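Local coordinates for mandelate racemase/muconate lactonizing enzyme-like protein (Roseovarius sp. TM1035, PDB 3RCY) that is of unknown substrate and reaction but, as a magnesium-binding member of the enolase superfamily, probably abstracts a proton alpha to a carboxylate, at residues P172-D185 with L385-T397. Residues are numbered along the deposited sequence; the frame is centred on the assembly and turned at random. Where two conformers were deposited one is given.
With GOL (glycerol), chain J.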
loop_
_atom_site.group_PDB
_atom_site.type_symbol
_atom_site.label_atom_id
_atom_site.label_comp_id
_atom_site.label_asym_id
_atom_site.label_seq_id
_atom_site.Cartn_x
_atom_site.Cartn_y
_atom_site.Cartn_z
ATOM N N PRO A 172 10.731 -12.124 32.806
ATOM C CA PRO A 172 12.026 -11.491 32.610
ATOM C C PRO A 172 12.285 -11.135 31.154
ATOM O O PRO A 172 11.822 -11.832 30.246
ATOM C CB PRO A 172 13.011 -12.564 33.072
ATOM C CG PRO A 172 12.317 -13.869 32.766
ATOM C CD PRO A 172 10.823 -13.598 32.820
ATOM N N TYR A 173 12.993 -10.032 30.947
ATOM C CA TYR A 173 13.569 -9.738 29.646
ATOM C C TYR A 173 14.946 -10.389 29.580
ATOM O O TYR A 173 15.696 -10.340 30.552
ATOM C CB TYR A 173 13.664 -8.231 29.406
ATOM C CG TYR A 173 14.090 -7.384 30.593
ATOM C CD1 TYR A 173 13.141 -6.862 31.482
ATOM C CD2 TYR A 173 15.438 -7.068 30.807
ATOM C CE1 TYR A 173 13.523 -6.057 32.564
ATOM C CE2 TYR A 173 15.831 -6.263 31.888
ATOM C CZ TYR A 173 14.868 -5.763 32.757
ATOM O OH TYR A 173 15.249 -4.973 33.820
ATOM N N THR A 174 15.264 -11.018 28.450
ATOM C CA THR A 174 16.568 -11.668 28.299
ATOM C C THR A 174 17.306 -11.231 27.027
ATOM O O THR A 174 16.713 -10.682 26.085
ATOM C CB THR A 174 16.491 -13.228 28.342
ATOM O OG1 THR A 174 16.292 -13.734 27.021
ATOM C CG2 THR A 174 15.373 -13.724 29.259
ATOM N N LEU A 175 18.608 -11.504 27.014
ATOM C CA LEU A 175 19.489 -11.063 25.940
ATOM C C LEU A 175 19.258 -11.787 24.612
ATOM O O LEU A 175 19.775 -11.362 23.590
ATOM C CB LEU A 175 20.963 -11.176 26.379
ATOM C CG LEU A 175 21.508 -12.524 26.858
ATOM C CD1 LEU A 175 21.773 -13.446 25.691
ATOM C CD2 LEU A 175 22.785 -12.333 27.683
ATOM N N ARG A 176 18.493 -12.876 24.638
ATOM C CA ARG A 176 18.219 -13.672 23.441
ATOM C C ARG A 176 17.314 -12.928 22.451
ATOM O O ARG A 176 17.337 -13.198 21.241
ATOM C CB ARG A 176 17.610 -15.019 23.847
ATOM C CG ARG A 176 18.493 -15.808 24.825
ATOM C CD ARG A 176 17.686 -16.616 25.833
ATOM N NE ARG A 176 18.563 -17.284 26.791
ATOM C CZ ARG A 176 19.357 -18.299 26.477
ATOM N NH1 ARG A 176 19.373 -18.756 25.235
ATOM N NH2 ARG A 176 20.132 -18.861 27.396
ATOM N N GLY A 177 16.534 -11.986 22.971
ATOM C CA GLY A 177 15.563 -11.240 22.171
ATOM C C GLY A 177 14.158 -11.682 22.531
ATOM O O GLY A 177 13.950 -12.326 23.561
ATOM N N GLY A 178 13.192 -11.355 21.682
ATOM C CA GLY A 178 11.793 -11.706 21.940
ATOM C C GLY A 178 11.599 -13.182 22.244
ATOM O O GLY A 178 12.243 -14.042 21.628
ATOM N N HIS A 179 10.731 -13.476 23.210
ATOM C CA HIS A 179 10.317 -14.853 23.472
ATOM C C HIS A 179 8.804 -14.938 23.616
ATOM O O HIS A 179 8.126 -13.915 23.708
ATOM C CB HIS A 179 11.040 -15.458 24.701
ATOM C CG HIS A 179 10.749 -14.754 25.993
ATOM N ND1 HIS A 179 11.640 -13.883 26.583
ATOM C CD2 HIS A 179 9.672 -14.801 26.814
ATOM C CE1 HIS A 179 11.124 -13.420 27.708
ATOM N NE2 HIS A 179 9.927 -13.957 27.868
ATOM N N MET A 180 8.277 -16.155 23.619
ATOM C CA MET A 180 6.851 -16.368 23.845
ATOM C C MET A 180 6.610 -16.414 25.354
ATOM O O MET A 180 7.340 -17.101 26.065
ATOM C CB MET A 180 6.409 -17.676 23.173
ATOM C CG MET A 180 4.925 -18.011 23.296
ATOM S SD MET A 180 3.859 -16.998 22.255
ATOM C CE MET A 180 4.141 -17.712 20.619
ATOM N N PRO A 181 5.602 -15.675 25.859
ATOM C CA PRO A 181 5.301 -15.781 27.293
ATOM C C PRO A 181 4.892 -17.204 27.677
ATOM O O PRO A 181 4.295 -17.927 26.868
ATOM C CB PRO A 181 4.101 -14.836 27.477
ATOM C CG PRO A 181 3.458 -14.773 26.099
ATOM C CD PRO A 181 4.644 -14.795 25.161
ATOM N N ALA A 182 5.222 -17.598 28.904
ATOM C CA ALA A 182 4.688 -18.821 29.487
ATOM C C ALA A 182 3.205 -18.580 29.787
ATOM O O ALA A 182 2.794 -17.430 29.922
ATOM C CB ALA A 182 5.442 -19.144 30.752
ATOM N N MET A 183 2.409 -19.651 29.875
ATOM C CA MET A 183 1.003 -19.534 30.281
ATOM C C MET A 183 0.874 -18.871 31.652
ATOM O O MET A 183 -0.062 -18.110 31.893
ATOM C CB MET A 183 0.302 -20.900 30.294
ATOM C CG MET A 183 -0.235 -21.365 28.935
ATOM S SD MET A 183 -1.393 -20.221 28.126
ATOM C CE MET A 183 -2.720 -20.147 29.333
ATOM N N THR A 184 1.827 -19.150 32.536
ATOM C CA THR A 184 1.872 -18.513 33.856
ATOM C C THR A 184 2.127 -17.000 33.792
ATOM O O THR A 184 1.611 -16.266 34.625
ATOM C CB THR A 184 2.919 -19.170 34.779
ATOM O OG1 THR A 184 4.167 -19.242 34.090
ATOM C CG2 THR A 184 2.476 -20.583 35.188
ATOM N N ASP A 185 2.913 -16.542 32.813
ATOM C CA ASP A 185 3.113 -15.099 32.578
ATOM C C ASP A 185 1.806 -14.424 32.176
ATOM O O ASP A 185 1.492 -13.311 32.620
ATOM C CB ASP A 185 4.163 -14.846 31.479
ATOM C CG ASP A 185 5.545 -15.355 31.854
ATOM O OD1 ASP A 185 5.905 -15.269 33.039
ATOM O OD2 ASP A 185 6.280 -15.826 30.958
ATOM N N LEU A 385 26.052 -2.714 35.229
ATOM C CA LEU A 385 25.528 -1.587 34.470
ATOM C C LEU A 385 24.291 -1.065 35.177
ATOM O O LEU A 385 23.778 -1.723 36.095
ATOM C CB LEU A 385 25.213 -2.010 33.031
ATOM C CG LEU A 385 26.418 -2.571 32.258
ATOM C CD1 LEU A 385 25.979 -3.234 30.973
ATOM C CD2 LEU A 385 27.431 -1.478 31.973
ATOM N N HIS A 386 23.827 0.115 34.753
ATOM C CA HIS A 386 22.680 0.787 35.353
ATOM C C HIS A 386 21.484 -0.171 35.461
ATOM O O HIS A 386 20.859 -0.276 36.521
ATOM C CB HIS A 386 22.348 2.053 34.550
ATOM C CG HIS A 386 20.960 2.570 34.765
ATOM N ND1 HIS A 386 20.605 3.325 35.863
ATOM C CD2 HIS A 386 19.839 2.450 34.013
ATOM C CE1 HIS A 386 19.327 3.648 35.778
ATOM N NE2 HIS A 386 18.836 3.120 34.670
ATOM N N LEU A 387 21.196 -0.863 34.358
ATOM C CA LEU A 387 20.270 -1.998 34.311
ATOM C C LEU A 387 20.943 -3.104 33.510
ATOM O O LEU A 387 21.876 -2.829 32.758
ATOM C CB LEU A 387 18.964 -1.613 33.615
ATOM C CG LEU A 387 18.005 -0.683 34.359
ATOM C CD1 LEU A 387 17.016 -0.065 33.371
ATOM C CD2 LEU A 387 17.282 -1.420 35.486
ATOM N N GLU A 388 20.468 -4.340 33.654
ATOM C CA GLU A 388 21.061 -5.485 32.944
ATOM C C GLU A 388 20.008 -6.450 32.412
ATOM O O GLU A 388 18.902 -6.522 32.951
ATOM C CB GLU A 388 22.063 -6.228 33.842
ATOM C CG GLU A 388 23.389 -5.490 34.007
ATOM C CD GLU A 388 24.281 -6.061 35.099
ATOM O OE1 GLU A 388 23.808 -6.905 35.895
ATOM O OE2 GLU A 388 25.460 -5.651 35.160
ATOM N N MET A 389 20.355 -7.178 31.349
ATOM C CA MET A 389 19.460 -8.181 30.756
ATOM C C MET A 389 19.916 -9.601 31.070
ATOM O O MET A 389 21.073 -9.954 30.852
ATOM C CB MET A 389 19.331 -7.997 29.234
ATOM C CG MET A 389 18.675 -6.688 28.824
ATOM S SD MET A 389 18.256 -6.565 27.079
ATOM C CE MET A 389 16.571 -7.188 27.065
ATOM N N GLN A 390 18.981 -10.403 31.575
ATOM C CA GLN A 390 19.194 -11.814 31.920
ATOM C C GLN A 390 19.824 -12.632 30.784
ATOM O O GLN A 390 19.545 -12.387 29.611
ATOM C CB GLN A 390 17.841 -12.431 32.284
ATOM C CG GLN A 390 17.897 -13.556 33.290
ATOM C CD GLN A 390 16.512 -14.014 33.702
ATOM O OE1 GLN A 390 15.958 -13.528 34.689
ATOM N NE2 GLN A 390 15.939 -14.941 32.939
ATOM N N GLU A 391 20.670 -13.602 31.141
ATOM C CA GLU A 391 21.169 -14.575 30.160
ATOM C C GLU A 391 20.287 -15.829 30.093
ATOM O O GLU A 391 19.981 -16.315 28.999
ATOM C CB GLU A 391 22.644 -14.949 30.402
ATOM C CG GLU A 391 23.181 -15.970 29.382
ATOM C CD GLU A 391 24.683 -15.897 29.165
ATOM O OE1 GLU A 391 25.238 -14.781 29.080
ATOM O OE2 GLU A 391 25.304 -16.972 29.054
ATOM N N ALA A 392 19.887 -16.340 31.259
ATOM C CA ALA A 392 18.994 -17.500 31.346
ATOM C C ALA A 392 17.678 -17.245 30.606
ATOM O O ALA A 392 17.136 -16.139 30.647
ATOM C CB ALA A 392 18.726 -17.864 32.805
ATOM N N SER A 393 17.174 -18.276 29.930
ATOM C CA SER A 393 15.928 -18.173 29.166
ATOM C C SER A 393 14.698 -18.050 30.071
ATOM O O SER A 393 14.780 -18.296 31.282
ATOM C CB SER A 393 15.774 -19.386 28.242
ATOM O OG SER A 393 15.527 -20.562 28.995
ATOM N N CYS A 394 13.570 -17.665 29.469
ATOM C CA CYS A 394 12.267 -17.672 30.133
ATOM C C CYS A 394 11.960 -19.064 30.706
ATOM O O CYS A 394 12.242 -20.084 30.067
ATOM C CB CYS A 394 11.170 -17.240 29.152
ATOM S SG CYS A 394 9.470 -17.281 29.808
ATOM N N ASP A 395 11.390 -19.093 31.911
ATOM C CA ASP A 395 11.084 -20.347 32.606
ATOM C C ASP A 395 9.674 -20.846 32.266
ATOM O O ASP A 395 8.673 -20.163 32.528
ATOM C CB ASP A 395 11.249 -20.172 34.124
ATOM C CG ASP A 395 11.441 -21.500 34.864
ATOM O OD1 ASP A 395 10.909 -22.546 34.423
ATOM O OD2 ASP A 395 12.127 -21.493 35.909
ATOM N N TYR A 396 9.606 -22.038 31.680
ATOM C CA TYR A 396 8.322 -22.664 31.344
ATOM C C TYR A 396 7.980 -23.806 32.311
ATOM O O TYR A 396 6.847 -24.297 32.336
ATOM C CB TYR A 396 8.288 -23.098 29.866
ATOM C CG TYR A 396 8.593 -21.946 28.930
ATOM C CD1 TYR A 396 7.607 -21.006 28.602
ATOM C CD2 TYR A 396 9.879 -21.768 28.404
ATOM C CE1 TYR A 396 7.889 -19.927 27.766
ATOM C CE2 TYR A 396 10.171 -20.692 27.559
ATOM C CZ TYR A 396 9.169 -19.777 27.246
ATOM O OH TYR A 396 9.446 -18.715 26.417
ATOM N N THR A 397 8.964 -24.199 33.120
ATOM C CA THR A 397 8.753 -25.146 34.216
ATOM C C THR A 397 8.500 -24.377 35.514
ATOM O O THR A 397 7.534 -24.644 36.228
ATOM C CB THR A 397 9.972 -26.081 34.403
ATOM O OG1 THR A 397 10.374 -26.606 33.133
ATOM C CG2 THR A 397 9.637 -27.240 35.354
HETATM C C1 GOL J . 4.331 -22.296 31.384
HETATM O O1 GOL J . 3.178 -21.741 31.951
HETATM C C2 GOL J . 3.903 -23.576 30.714
HETATM O O2 GOL J . 4.926 -24.514 30.924
HETATM C C3 GOL J . 3.649 -23.390 29.221
HETATM O O3 GOL J . 3.510 -22.031 28.872
HETATM O O HOH W 1 16.852 -9.568 33.123
HETATM O O HOH W 2 9.993 -18.397 23.084
HETATM O O HOH W 3 5.806 -21.441 33.959
#
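Glu388 O meets the edge of the Tyr173 ring, near its plane, 3.3 Å from CE2, where the C-terminal tail of this enolase-superfamily chain starts along the loop between strand 164-167 and helix 183-200 of the barrel domain. Met389 crosses Tyr173 at about a right angle, CG at the ring edge beside CD2 and CE curled back toward Tyr173 CB and Thr174 O. Phe83 of the second subunit also meets this tyrosine ring. Gln390 makes a single beta bridge with Thr174: its O takes a nearly straight-on bond from Leu175 N (2.9 Å), while its N reaches Tyr173 O weakly and through a water that links both atoms. The Gln390 amide lies against Pro172 CB and CG; Ala392 O lies in the plane of that amide and accepts a bond from NE2, which comes from above the Ala392 carbonyl plane. Glu391 CB and OE1 touch Leu175 CD2, and its carboxylate pairs with Arg77 of the second subunit. Glu391 O, 25° out of the guanidinium plane, accepts a bond from Arg176 NE (2.8 Å), with NH2 adding a weak one; Arg176 NH1 turns to Met122 O of the third subunit. Ser393 CB lies over one guanidinium face. Cys394 lays CB over a face of the His179 ring, 3.8 Å from its centroid, and a chi1 of 177° carries SG to a spot oblique to the ring, 3.7 Å from Asp185 OD2. That carboxylate oxygen accepts Ala182 N, the N-cap residue of helix 183-200. Tyr396 OH donates to Met180 O at 2.7 Å, in the carbonyl plane, and Arg127 of the third subunit makes a cation-pi contact with the ring. A leucine in place of Tyr396 would probably leave Met180 O without its hydroxyl donor and Arg127 without its aromatic partner. Tyr396 CD1 rests 3.6 Å from Ala182 CB.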